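Local structure of 2-hydroxyethylphosphonate dioxygenase (Streptomyces viridochromogenes, 4YAR) at residues P110-I115 and R193-T198; I134-G139 and L403-G408; F317-A322 and R346-I351; L365-D370 and H394-T399. The protein catalyses the iron(II)-dependent, oxygen-consuming conversion of 2-hydroxyethylphosphonate to hydroxymethylphosphonate and formate in the biosynthesis of the antibiotic phosphinothricin tripeptide. The protein carries 1 engineered substitution. All coordinates share one frame; numbering follows the deposited sequence.

In the fold
Contacts 1 and 2 meet around strand 192-198, their centres 8 Å apart: contact 1 pairs it with strand 111-115, while its other neighbour, strand 133-140, faces strand 400-407 of a second antiparallel sheet in contact 2. Contacts 3 and 4 lie farther out, with centres 10 Å apart, and join through loop 346-351, where Asp349 reaches Arg395 and Leu350 adjoins His394. Along the chain contacts 1 and 2 alternate their segments, whereas contacts 3 and 4 follow one another inside the loop that contact 2 closes. Contact 2 thus brings together parts of the chain more than 260 residues apart, one sheet carrying substrate-binding Ser196 and the other belonging to the C-terminal β-region.

Contact 1: P110-I115 and R193-T198; sequences PVVLDI and RIVSYT
The Tyr197 ring receives Pro110 at its edge, close to the ring plane, with Pro110 CG 4.0 Å from Tyr197 CE1. Phe405 stacks on the same ring and His357 meets it with its plane steeply inclined, while the phenol OH lies unusually close to Ser407 OG, probably a hydrogen bond, though the short spacing leaves its details doubtful. At the far end the aliphatic part of Arg193 runs alongside Asp114, whose OD1 lies 3.4 Å from Arg193 CG. The two charged groups do not pair: Asp114 OD2 is held by Tyr99 and Asn97, and the guanidinium of Arg193 makes a salt bridge with Asp383.

Between these ends the strands are antiparallel. Leu113 and Ile194 exchange backbone bonds in both directions, Ile194 N to Leu113 O being 2.9 Å. The Val111-Ser196 pair is less even, because Ser196 N to Val111 O is 3.0 Å but the return bond from Val111 N is weak. On the face of Leu113, Ile194 CG1 packs 3.9 Å from Leu113 CD1. With chi1 at 69°, Ile194 CG1 stands between its backbone N and carbonyl carbon, and CD1 beyond it touches Ile115 CD1 at 4.0 Å, the two side chains nearly perpendicular.

Ser196, a substrate-binding residue, lies on this same face, near a bound cadmium ion. Strand 93-100 continues the sheet beyond 111-115, strand 133-140 flanks 192-198, and strand 183-186 packs against Ile115 and Ile194 through Tyr184.

Contact 2: I134-G139 and L403-G408; sequences ITVNLG and LKFGSG
Leu138 and Leu403 meet across two nearly antiparallel strands that are not sheet neighbours: their axes come no closer than 10.2 Å, and the contact is made by side chains from facing sheets. The closest approach is Leu138 CD2 to Leu403 CD1, at 3.6 Å. Leu138 CG is anti to the carbonyl carbon (chi1 -68°) and CD1 continues the chain, while the second branch, CD2, makes this touch.

Phe405 presents its ring edge rather than a face to strand 133-140. Val136 CG1 lies in the ring plane, 4.0 Å from Phe405 CZ, and Ile134 CG2 approaches the same rim 4.3 Å from Phe405 CE1. Val136 turns CG1 into the position between its backbone N and carbonyl carbon (chi1 59°), where this methyl also comes 4.3 Å from Leu403 CD1. One valine branch therefore touches both the leucine and the phenylalanine, and the interface is wholly apolar.

Leu138 sits within an Asx turn in which Gly139 N donates to Asn137 OD1 over 2.8 Å, from well above the carbonyl plane. Asn137 ND2 bonds to Leu159 O and Gly141 O.

In keeping with the cupin-type β-folds of this enzyme family, strand 133-140, from the sheet carrying Ser196, lies between 192-198 and 173-176 and packs on strand 400-407. That strand runs between 355-362 and 335-343, with Phe338 of the latter touching both Val136 and Leu403.

Contact 3: F317-A322 and R346-I351; sequences FGTYEA and RGADLI
Thr319 and Tyr320 grip the backbone of Ala348 from two sides of its residue. Ala348 N donates to Thr319 OG1 over 2.9 Å in a nearly straight bond, with an angle of 169° at the hydrogen. The phenol of Tyr320 donates in turn to Ala348 O, 3.0 Å from OH and in the carbonyl plane. Thr319 OG1 also sits over the centre of the Tyr320 ring, 3.5 Å above its plane, so hydroxyl and ring are layered against each other. A chi1 of 53° places that oxygen between the backbone N and carbonyl carbon of Thr319.

Apolar contacts flank these bonds on the side of Leu350. Leu350 comes toward Tyr320 from the opposite direction and brings CD2 3.6 Å from Tyr320 CE2; the same methyl lies 3.7 Å from Phe317 CE2. Ala348 CB fits beside Gly318, 3.9 Å from Gly318 CA.

A type II' turn from Phe317 to Tyr320 positions all of this, closed by backbone bonds between those two residues in both directions, with Gly318 at positive phi. Farther out, Tyr320 OH also bonds to Trp396 N, and Leu350 packs on His394 and Trp396.

The chemistry is that of a hairpin turn fastened to a loop lacking regular structure: both backbone polar groups of Ala348 are satisfied by side chains of the turn, and the tyrosine hydroxyl, serving two backbone partners, ties the loop to strand 394-397.

Contact 4: L365-D370 and H394-T399; sequences LTLEWD and HRWHGT
Leu367 lies over one face of the Trp396 six-membered ring in a CH-pi contact, across an antiparallel pair of strands in a small three-stranded sheet. Leu367 CB is 3.8 Å from the ring centroid and only 15° off its normal, while CD1 covers the same indole nearer its rim. Leu365 CB approaches obliquely, 3.7 Å from Trp396 CE3. Two residues before Trp396, the His394 imidazole crosses Leu367 at a slant, and its NE2 bonds to Tyr358, which also meets the Trp396 ring edge-to-face.

The opposite face of the sheet is charged. Here Arg395 spreads its guanidinium between two acids, receiving both oxygens at its edge and in its plane: NH1 binds Glu368 OE1 and NH2 binds Asp370 OD2. The carboxylate of Glu368 is turned 73° from the guanidinium plane, and that of Asp370 is also well inclined to it. Arg395 CG stands between the backbone N and the carbonyl carbon, and the chain bends at chi3 on its way to the acids of strand 365-371. Asp349 takes the remaining NE, so three acids share this one cation, probably stabilising its charge. His397 stands almost at right angles to the Glu368 carboxylate.

Backbone bonds join Thr366 with His397 and Glu368 with Arg395, each in both directions, and strand 374-380 completes the sheet beyond 365-371. At the Thr366-His397 pair, Thr366 N lies 2.9 Å from His397 O, the N-H...O angle being 176°.

Contact 1: P110-I115 and R193-T198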
loop_
_atom_site.group_PDB
_atom_site.type_symbol
_atom_site.label_atom_id
_atom_site.label_comp_id
_atom_site.label_asym_id
_atom_site.label_seq_id
_atom_site.Cartn_x
_atom_site.Cartn_y
_atom_site.Cartn_z
ATOM N N PRO A 110 2.299 11.489 1.913
ATOM C CA PRO A 110 0.920 11.760 2.386
ATOM C C PRO A 110 0.613 13.257 2.288
ATOM O O PRO A 110 1.527 14.067 2.344
ATOM C CB PRO A 110 0.958 11.362 3.856
ATOM C CG PRO A 110 2.055 10.370 3.965
ATOM C CD PRO A 110 3.098 10.789 2.939
ATOM N N VAL A 111 -0.640 13.609 2.032
ATOM C CA VAL A 111 -0.995 15.004 1.744
ATOM C C VAL A 111 -2.012 15.510 2.748
ATOM O O VAL A 111 -2.953 14.814 3.092
ATOM C CB VAL A 111 -1.622 15.161 0.336
ATOM C CG1 VAL A 111 -2.039 16.621 0.084
ATOM C CG2 VAL A 111 -0.634 14.766 -0.746
ATOM N N VAL A 112 -1.795 16.718 3.248
ATOM C CA VAL A 112 -2.796 17.451 3.973
ATOM C C VAL A 112 -3.333 18.545 3.093
ATOM O O VAL A 112 -2.531 19.246 2.413
ATOM C CB VAL A 112 -2.234 18.005 5.280
ATOM C CG1 VAL A 112 -3.189 18.969 5.938
ATOM C CG2 VAL A 112 -1.762 16.903 6.258
ATOM N N LEU A 113 -4.662 18.668 3.041
ATOM C CA LEU A 113 -5.318 19.751 2.312
ATOM C C LEU A 113 -6.139 20.692 3.178
ATOM O O LEU A 113 -6.928 20.285 4.056
ATOM C CB LEU A 113 -6.196 19.284 1.181
ATOM C CG LEU A 113 -5.688 18.378 0.098
ATOM C CD1 LEU A 113 -5.321 17.062 0.719
ATOM C CD2 LEU A 113 -6.733 18.162 -0.982
ATOM N N ASP A 114 -5.936 21.966 2.947
ATOM C CA ASP A 114 -6.902 22.981 3.357
ATOM C C ASP A 114 -8.057 22.930 2.319
ATOM O O ASP A 114 -7.800 22.959 1.122
ATOM C CB ASP A 114 -6.315 24.376 3.265
ATOM C CG ASP A 114 -5.358 24.761 4.382
ATOM O OD1 ASP A 114 -5.537 24.447 5.502
ATOM O OD2 ASP A 114 -4.384 25.539 4.116
ATOM N N ILE A 115 -9.301 22.831 2.794
ATOM C CA ILE A 115 -10.493 22.819 1.954
ATOM C C ILE A 115 -11.031 24.244 1.861
ATOM O O ILE A 115 -11.478 24.844 2.876
ATOM C CB ILE A 115 -11.558 21.911 2.598
ATOM C CG1 ILE A 115 -10.978 20.506 2.835
ATOM C CG2 ILE A 115 -12.781 21.833 1.707
ATOM C CD1 ILE A 115 -10.344 19.803 1.642
ATOM N N ARG A 193 -9.534 20.968 7.290
ATOM C CA ARG A 193 -8.450 20.246 6.620
ATOM C C ARG A 193 -8.722 18.777 6.566
ATOM O O ARG A 193 -9.455 18.269 7.402
ATOM C CB ARG A 193 -7.102 20.460 7.343
ATOM C CG ARG A 193 -6.694 21.924 7.466
ATOM C CD ARG A 193 -5.260 21.999 7.961
ATOM N NE ARG A 193 -5.183 21.416 9.313
ATOM C CZ ARG A 193 -4.045 21.147 9.921
ATOM N NH1 ARG A 193 -2.884 21.487 9.363
ATOM N NH2 ARG A 193 -4.077 20.640 11.131
ATOM N N ILE A 194 -8.181 18.114 5.543
ATOM C CA ILE A 194 -8.245 16.634 5.440
ATOM C C ILE A 194 -6.851 16.039 5.307
ATOM O O ILE A 194 -5.900 16.735 4.898
ATOM C CB ILE A 194 -9.131 16.095 4.287
ATOM C CG1 ILE A 194 -8.480 16.398 2.953
ATOM C CG2 ILE A 194 -10.557 16.636 4.325
ATOM C CD1 ILE A 194 -9.255 15.985 1.770
ATOM N N VAL A 195 -6.691 14.771 5.702
ATOM C CA VAL A 195 -5.572 13.981 5.191
ATOM C C VAL A 195 -6.062 13.040 4.156
ATOM O O VAL A 195 -7.094 12.356 4.392
ATOM C CB VAL A 195 -4.868 13.081 6.228
ATOM C CG1 VAL A 195 -3.796 12.218 5.544
ATOM C CG2 VAL A 195 -4.382 13.826 7.406
ATOM N N SER A 196 -5.351 12.973 3.028
ATOM C CA SER A 196 -5.618 11.990 2.004
ATOM C C SER A 196 -4.380 11.114 1.944
ATOM O O SER A 196 -3.281 11.601 1.633
ATOM C CB SER A 196 -5.928 12.605 0.661
ATOM O OG SER A 196 -6.187 11.594 -0.323
ATOM N N TYR A 197 -4.564 9.847 2.275
ATOM C CA TYR A 197 -3.503 8.867 2.380
ATOM C C TYR A 197 -3.696 7.735 1.345
ATOM O O TYR A 197 -4.623 6.923 1.486
ATOM C CB TYR A 197 -3.493 8.222 3.762
ATOM C CG TYR A 197 -2.318 7.266 3.953
ATOM C CD1 TYR A 197 -1.048 7.755 4.188
ATOM C CD2 TYR A 197 -2.491 5.897 3.886
ATOM C CE1 TYR A 197 0.033 6.915 4.327
ATOM C CE2 TYR A 197 -1.435 5.013 4.043
ATOM C CZ TYR A 197 -0.155 5.526 4.280
ATOM O OH TYR A 197 0.878 4.640 4.419
ATOM N N THR A 198 -2.814 7.712 0.362
ATOM C CA THR A 198 -2.900 6.710 -0.697
ATOM C C THR A 198 -2.006 5.496 -0.374
ATOM O O THR A 198 -1.071 5.550 0.393
ATOM C CB THR A 198 -2.465 7.299 -2.011
ATOM O OG1 THR A 198 -1.066 7.575 -1.898
ATOM C CG2 THR A 198 -3.238 8.571 -2.397
#

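Contact 2: I134-G139 and L403-G408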
loop_
_atom_site.group_PDB
_atom_site.type_symbol
_atom_site.label_atom_id
_atom_site.label_comp_id
_atom_site.label_asym_id
_atom_site.label_seq_id
_atom_site.Cartn_x
_atom_site.Cartn_y
_atom_site.Cartn_z
ATOM N N ILE A 134 -7.319 6.391 1.939
ATOM C CA ILE A 134 -8.138 6.679 3.114
ATOM C C ILE A 134 -8.136 8.217 3.200
ATOM O O ILE A 134 -7.093 8.853 3.054
ATOM C CB ILE A 134 -7.591 6.027 4.445
ATOM C CG1 ILE A 134 -7.797 4.487 4.510
ATOM C CG2 ILE A 134 -8.230 6.631 5.692
ATOM C CD1 ILE A 134 -7.014 3.765 5.615
ATOM N N THR A 135 -9.311 8.796 3.437
ATOM C CA THR A 135 -9.502 10.211 3.617
ATOM C C THR A 135 -10.219 10.424 4.926
ATOM O O THR A 135 -11.203 9.734 5.276
ATOM C CB THR A 135 -10.335 10.874 2.492
ATOM O OG1 THR A 135 -9.738 10.559 1.214
ATOM C CG2 THR A 135 -10.385 12.381 2.702
ATOM N N VAL A 136 -9.628 11.297 5.695
ATOM C CA VAL A 136 -10.153 11.638 7.032
ATOM C C VAL A 136 -10.253 13.150 7.181
ATOM O O VAL A 136 -9.342 13.890 6.818
ATOM C CB VAL A 136 -9.336 10.979 8.153
ATOM C CG1 VAL A 136 -7.887 11.378 8.133
ATOM C CG2 VAL A 136 -9.990 11.165 9.524
ATOM N N ASN A 137 -11.357 13.574 7.773
ATOM C CA ASN A 137 -11.568 14.982 8.087
ATOM C C ASN A 137 -10.869 15.342 9.397
ATOM O O ASN A 137 -11.163 14.820 10.477
ATOM C CB ASN A 137 -13.038 15.352 8.133
ATOM C CG ASN A 137 -13.286 16.880 8.239
ATOM O OD1 ASN A 137 -12.350 17.732 8.303
ATOM N ND2 ASN A 137 -14.566 17.250 8.198
ATOM N N LEU A 138 -9.922 16.239 9.331
ATOM C CA LEU A 138 -9.241 16.728 10.552
ATOM C C LEU A 138 -10.053 17.838 11.289
ATOM O O LEU A 138 -9.789 18.209 12.460
ATOM C CB LEU A 138 -7.878 17.346 10.170
ATOM C CG LEU A 138 -6.757 16.447 9.639
ATOM C CD1 LEU A 138 -5.412 17.103 9.285
ATOM C CD2 LEU A 138 -6.605 15.227 10.536
ATOM N N GLY A 139 -11.039 18.357 10.643
ATOM C CA GLY A 139 -11.764 19.521 11.165
ATOM C C GLY A 139 -11.082 20.890 11.034
ATOM O O GLY A 139 -10.074 21.006 10.415
ATOM N N LEU A 403 -2.080 10.387 14.291
ATOM C CA LEU A 403 -2.787 9.510 13.312
ATOM C C LEU A 403 -1.755 8.553 12.715
ATOM O O LEU A 403 -0.628 8.966 12.445
ATOM C CB LEU A 403 -3.410 10.369 12.215
ATOM C CG LEU A 403 -4.431 11.460 12.574
ATOM C CD1 LEU A 403 -5.211 11.969 11.383
ATOM C CD2 LEU A 403 -5.348 10.979 13.643
ATOM N N LYS A 404 -2.132 7.266 12.630
ATOM C CA LYS A 404 -1.274 6.222 12.143
ATOM C C LYS A 404 -1.862 5.670 10.854
ATOM O O LYS A 404 -2.954 5.046 10.846
ATOM C CB LYS A 404 -1.132 5.109 13.148
ATOM C CG LYS A 404 -0.422 3.887 12.607
ATOM C CD LYS A 404 -0.150 2.971 13.777
ATOM C CE LYS A 404 0.611 1.729 13.355
ATOM N NZ LYS A 404 1.668 1.540 14.325
ATOM N N PHE A 405 -1.130 5.814 9.788
ATOM C CA PHE A 405 -1.545 5.266 8.474
ATOM C C PHE A 405 -0.585 4.159 8.113
ATOM O O PHE A 405 0.614 4.180 8.454
ATOM C CB PHE A 405 -1.585 6.346 7.374
ATOM C CG PHE A 405 -2.529 7.479 7.630
ATOM C CD1 PHE A 405 -3.887 7.363 7.291
ATOM C CD2 PHE A 405 -2.109 8.621 8.263
ATOM C CE1 PHE A 405 -4.773 8.427 7.486
ATOM C CE2 PHE A 405 -2.981 9.688 8.450
ATOM C CZ PHE A 405 -4.318 9.577 8.090
ATOM N N GLY A 406 -1.047 3.222 7.283
ATOM C CA GLY A 406 -0.225 2.186 6.839
ATOM C C GLY A 406 -0.471 1.804 5.403
ATOM O O GLY A 406 -1.560 1.782 4.913
ATOM N N SER A 407 0.633 1.514 4.731
ATOM C CA SER A 407 0.606 1.073 3.339
ATOM C C SER A 407 1.864 0.247 3.054
ATOM O O SER A 407 2.721 0.105 3.926
ATOM C CB SER A 407 0.555 2.275 2.401
ATOM O OG SER A 407 1.596 3.241 2.633
ATOM N N GLY A 408 2.048 -0.202 1.813
ATOM C CA GLY A 408 3.327 -0.861 1.499
ATOM C C GLY A 408 3.076 -2.196 0.830
ATOM O O GLY A 408 2.245 -2.993 1.290
#

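Contact 3: F317-A322 and R346-I351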
loop_
_atom_site.group_PDB
_atom_site.type_symbol
_atom_site.label_atom_id
_atom_site.label_comp_id
_atom_site.label_asym_id
_atom_site.label_seq_id
_atom_site.Cartn_x
_atom_site.Cartn_y
_atom_site.Cartn_z
ATOM N N PHE A 317 -4.623 -0.570 23.275
ATOM C CA PHE A 317 -3.616 -1.227 22.460
ATOM C C PHE A 317 -2.263 -0.978 23.098
ATOM O O PHE A 317 -1.608 0.055 22.894
ATOM C CB PHE A 317 -3.681 -0.730 21.001
ATOM C CG PHE A 317 -2.698 -1.425 20.106
ATOM C CD1 PHE A 317 -2.777 -2.792 19.917
ATOM C CD2 PHE A 317 -1.704 -0.722 19.480
ATOM C CE1 PHE A 317 -1.860 -3.468 19.147
ATOM C CE2 PHE A 317 -0.787 -1.396 18.677
ATOM C CZ PHE A 317 -0.847 -2.733 18.546
ATOM N N GLY A 318 -1.794 -1.945 23.906
ATOM C CA GLY A 318 -0.596 -1.742 24.734
ATOM C C GLY A 318 -0.751 -0.517 25.637
ATOM O O GLY A 318 -1.700 -0.396 26.357
ATOM N N THR A 319 0.155 0.435 25.484
ATOM C CA THR A 319 0.088 1.697 26.224
ATOM C C THR A 319 -0.739 2.769 25.571
ATOM O O THR A 319 -0.867 3.853 26.135
ATOM C CB THR A 319 1.466 2.292 26.441
ATOM O OG1 THR A 319 2.155 2.392 25.171
ATOM C CG2 THR A 319 2.225 1.389 27.443
ATOM N N TYR A 320 -1.291 2.477 24.395
ATOM C CA TYR A 320 -2.069 3.467 23.655
ATOM C C TYR A 320 -3.543 3.232 23.789
ATOM O O TYR A 320 -3.933 2.169 24.178
ATOM C CB TYR A 320 -1.639 3.431 22.154
ATOM C CG TYR A 320 -0.140 3.427 21.986
ATOM C CD1 TYR A 320 0.589 4.588 22.165
ATOM C CD2 TYR A 320 0.560 2.260 21.690
ATOM C CE1 TYR A 320 1.938 4.596 22.045
ATOM C CE2 TYR A 320 1.947 2.254 21.577
ATOM C CZ TYR A 320 2.626 3.432 21.753
ATOM O OH TYR A 320 3.990 3.551 21.635
ATOM N N GLU A 321 -4.370 4.260 23.507
ATOM C CA GLU A 321 -5.776 4.059 23.168
ATOM C C GLU A 321 -5.935 4.198 21.635
ATOM O O GLU A 321 -5.337 5.064 21.054
ATOM C CB GLU A 321 -6.703 4.972 23.961
ATOM C CG GLU A 321 -8.138 4.419 24.087
ATOM C CD GLU A 321 -9.145 5.347 24.773
ATOM O OE1 GLU A 321 -10.339 5.017 24.791
ATOM O OE2 GLU A 321 -8.759 6.397 25.301
ATOM N N ALA A 322 -6.649 3.263 21.028
ATOM C CA ALA A 322 -6.739 3.225 19.532
ATOM C C ALA A 322 -8.164 3.302 19.100
ATOM O O ALA A 322 -9.040 2.778 19.744
ATOM C CB ALA A 322 -6.043 1.979 18.989
ATOM N N ARG A 346 8.285 4.044 28.968
ATOM C CA ARG A 346 7.685 2.707 29.008
ATOM C C ARG A 346 6.684 2.460 27.863
ATOM O O ARG A 346 5.709 1.708 28.040
ATOM C CB ARG A 346 7.002 2.499 30.382
ATOM C CG ARG A 346 6.751 1.057 30.832
ATOM C CD ARG A 346 8.037 0.264 31.027
ATOM N NE ARG A 346 9.026 0.956 31.866
ATOM C CZ ARG A 346 10.332 0.672 31.898
ATOM N NH1 ARG A 346 10.831 -0.288 31.125
ATOM N NH2 ARG A 346 11.141 1.363 32.699
ATOM N N GLY A 347 6.929 3.065 26.698
ATOM C CA GLY A 347 5.983 2.968 25.560
ATOM C C GLY A 347 5.901 1.556 24.985
ATOM O O GLY A 347 6.942 0.895 24.843
ATOM N N ALA A 348 4.692 1.063 24.680
ATOM C CA ALA A 348 4.543 -0.318 24.139
ATOM C C ALA A 348 5.277 -0.235 22.823
ATOM O O ALA A 348 5.185 0.846 22.091
ATOM C CB ALA A 348 3.074 -0.750 23.935
ATOM N N ASP A 349 6.037 -1.289 22.527
ATOM C CA ASP A 349 6.832 -1.241 21.327
ATOM C C ASP A 349 5.853 -1.507 20.183
ATOM O O ASP A 349 4.949 -2.356 20.310
ATOM C CB ASP A 349 8.030 -2.214 21.348
ATOM C CG ASP A 349 9.287 -1.574 21.990
ATOM O OD1 ASP A 349 9.122 -0.632 22.767
ATOM O OD2 ASP A 349 10.480 -1.903 21.670
ATOM N N LEU A 350 5.963 -0.681 19.145
ATOM C CA LEU A 350 5.312 -0.912 17.872
ATOM C C LEU A 350 6.305 -1.490 16.868
ATOM O O LEU A 350 7.447 -0.994 16.701
ATOM C CB LEU A 350 4.704 0.399 17.359
ATOM C CG LEU A 350 3.788 1.077 18.356
ATOM C CD1 LEU A 350 3.515 2.507 17.940
ATOM C CD2 LEU A 350 2.476 0.349 18.573
ATOM N N ILE A 351 5.873 -2.539 16.197
ATOM C CA ILE A 351 6.648 -3.247 15.166
ATOM C C ILE A 351 5.485 -3.581 14.180
ATOM O O ILE A 351 4.486 -4.192 14.535
ATOM C CB ILE A 351 7.481 -4.473 15.638
ATOM C CG1 ILE A 351 8.186 -4.242 17.002
ATOM C CG2 ILE A 351 8.626 -4.760 14.666
ATOM C CD1 ILE A 351 9.091 -5.391 17.518
#

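Contact 4: L365-D370 and H394-T399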
loop_
_atom_site.group_PDB
_atom_site.type_symbol
_atom_site.label_atom_id
_atom_site.label_comp_id
_atom_site.label_asym_id
_atom_site.label_seq_id
_atom_site.Cartn_x
_atom_site.Cartn_y
_atom_site.Cartn_z
ATOM N N LEU A 365 4.942 15.285 21.134
ATOM C CA LEU A 365 5.197 13.849 21.246
ATOM C C LEU A 365 6.625 13.484 20.856
ATOM O O LEU A 365 7.284 14.156 20.020
ATOM C CB LEU A 365 4.203 13.035 20.399
ATOM C CG LEU A 365 2.681 13.185 20.678
ATOM C CD1 LEU A 365 1.816 12.242 19.809
ATOM C CD2 LEU A 365 2.408 12.949 22.159
ATOM N N THR A 366 7.090 12.411 21.489
ATOM C CA THR A 366 8.381 11.880 21.215
ATOM C C THR A 366 8.291 10.503 20.556
ATOM O O THR A 366 7.636 9.614 21.056
ATOM C CB THR A 366 9.292 11.866 22.473
ATOM O OG1 THR A 366 9.580 13.215 22.845
ATOM C CG2 THR A 366 10.583 11.195 22.130
ATOM N N LEU A 367 8.881 10.413 19.388
ATOM C CA LEU A 367 8.981 9.140 18.648
ATOM C C LEU A 367 10.383 8.593 18.915
ATOM O O LEU A 367 11.349 9.255 18.596
ATOM C CB LEU A 367 8.718 9.312 17.165
ATOM C CG LEU A 367 9.058 8.109 16.227
ATOM C CD1 LEU A 367 8.131 6.945 16.435
ATOM C CD2 LEU A 367 8.935 8.550 14.769
ATOM N N GLU A 368 10.459 7.403 19.451
ATOM C CA GLU A 368 11.734 6.676 19.610
ATOM C C GLU A 368 11.845 5.498 18.670
ATOM O O GLU A 368 10.831 4.834 18.461
ATOM C CB GLU A 368 11.827 6.135 21.009
ATOM C CG GLU A 368 11.761 7.227 22.025
ATOM C CD GLU A 368 11.956 6.673 23.385
ATOM O OE1 GLU A 368 11.734 5.407 23.570
ATOM O OE2 GLU A 368 12.275 7.533 24.259
ATOM N N TRP A 369 13.060 5.225 18.220
ATOM C CA TRP A 369 13.318 4.040 17.377
ATOM C C TRP A 369 14.722 3.449 17.623
ATOM O O TRP A 369 15.606 4.113 18.201
ATOM C CB TRP A 369 13.062 4.337 15.902
ATOM C CG TRP A 369 13.999 5.253 15.219
ATOM C CD1 TRP A 369 15.018 4.896 14.339
ATOM C CD2 TRP A 369 13.939 6.666 15.181
ATOM N NE1 TRP A 369 15.629 5.989 13.855
ATOM C CE2 TRP A 369 14.983 7.102 14.342
ATOM C CE3 TRP A 369 13.091 7.619 15.765
ATOM C CZ2 TRP A 369 15.236 8.438 14.102
ATOM C CZ3 TRP A 369 13.371 8.931 15.572
ATOM C CH2 TRP A 369 14.443 9.338 14.709
ATOM N N ASP A 370 14.915 2.245 17.094
ATOM C CA ASP A 370 16.190 1.551 17.197
ATOM C C ASP A 370 16.699 1.402 15.755
ATOM O O ASP A 370 16.049 0.817 14.867
ATOM C CB ASP A 370 15.992 0.275 18.012
ATOM C CG ASP A 370 15.614 0.584 19.440
ATOM O OD1 ASP A 370 16.451 1.180 20.162
ATOM O OD2 ASP A 370 14.479 0.272 19.845
ATOM N N HIS A 394 9.687 0.772 17.257
ATOM C CA HIS A 394 9.515 2.191 17.676
ATOM C C HIS A 394 8.417 2.304 18.710
ATOM O O HIS A 394 7.675 1.347 19.044
ATOM C CB HIS A 394 9.235 3.105 16.431
ATOM C CG HIS A 394 7.946 2.800 15.727
ATOM N ND1 HIS A 394 7.754 1.683 14.943
ATOM C CD2 HIS A 394 6.771 3.476 15.713
ATOM C CE1 HIS A 394 6.533 1.694 14.447
ATOM N NE2 HIS A 394 5.912 2.770 14.909
ATOM N N ARG A 395 8.349 3.482 19.316
ATOM C CA ARG A 395 7.347 3.747 20.322
ATOM C C ARG A 395 7.174 5.275 20.414
ATOM O O ARG A 395 8.010 6.037 19.976
ATOM C CB ARG A 395 7.789 3.170 21.674
ATOM C CG ARG A 395 9.066 3.794 22.135
ATOM C CD ARG A 395 9.668 2.967 23.249
ATOM N NE ARG A 395 10.307 1.770 22.713
ATOM C CZ ARG A 395 11.472 1.732 22.091
ATOM N NH1 ARG A 395 12.198 2.807 21.978
ATOM N NH2 ARG A 395 11.937 0.568 21.610
ATOM N N TRP A 396 6.028 5.669 20.923
ATOM C CA TRP A 396 5.705 7.100 21.198
ATOM C C TRP A 396 5.617 7.317 22.733
ATOM O O TRP A 396 5.020 6.474 23.432
ATOM C CB TRP A 396 4.408 7.500 20.572
ATOM C CG TRP A 396 4.378 7.554 19.097
ATOM C CD1 TRP A 396 3.995 6.550 18.280
ATOM C CD2 TRP A 396 4.695 8.675 18.246
ATOM N NE1 TRP A 396 4.089 6.958 16.954
ATOM C CE2 TRP A 396 4.516 8.252 16.908
ATOM C CE3 TRP A 396 5.143 9.980 18.466
ATOM C CZ2 TRP A 396 4.757 9.092 15.831
ATOM C CZ3 TRP A 396 5.396 10.792 17.406
ATOM C CH2 TRP A 396 5.161 10.371 16.092
ATOM N N HIS A 397 6.164 8.444 23.202
ATOM C CA HIS A 397 6.007 8.926 24.613
ATOM C C HIS A 397 5.413 10.352 24.560
ATOM O O HIS A 397 5.528 11.047 23.547
ATOM C CB HIS A 397 7.347 9.052 25.450
ATOM C CG HIS A 397 8.215 7.819 25.478
ATOM N ND1 HIS A 397 7.725 6.539 25.695
ATOM C CD2 HIS A 397 9.555 7.684 25.360
ATOM C CE1 HIS A 397 8.726 5.662 25.656
ATOM N NE2 HIS A 397 9.841 6.338 25.460
ATOM N N GLY A 398 4.836 10.797 25.688
ATOM C CA GLY A 398 4.179 12.120 25.756
ATOM C C GLY A 398 2.686 12.012 25.947
ATOM O O GLY A 398 2.174 10.960 26.308
ATOM N N THR A 399 1.989 13.150 25.830
ATOM C CA THR A 399 0.589 13.225 26.016
ATOM C C THR A 399 0.049 13.984 24.815
ATOM O O THR A 399 0.316 15.150 24.619
ATOM C CB THR A 399 0.267 13.981 27.332
ATOM O OG1 THR A 399 0.733 13.156 28.406
ATOM C CG2 THR A 399 -1.239 14.200 27.502
#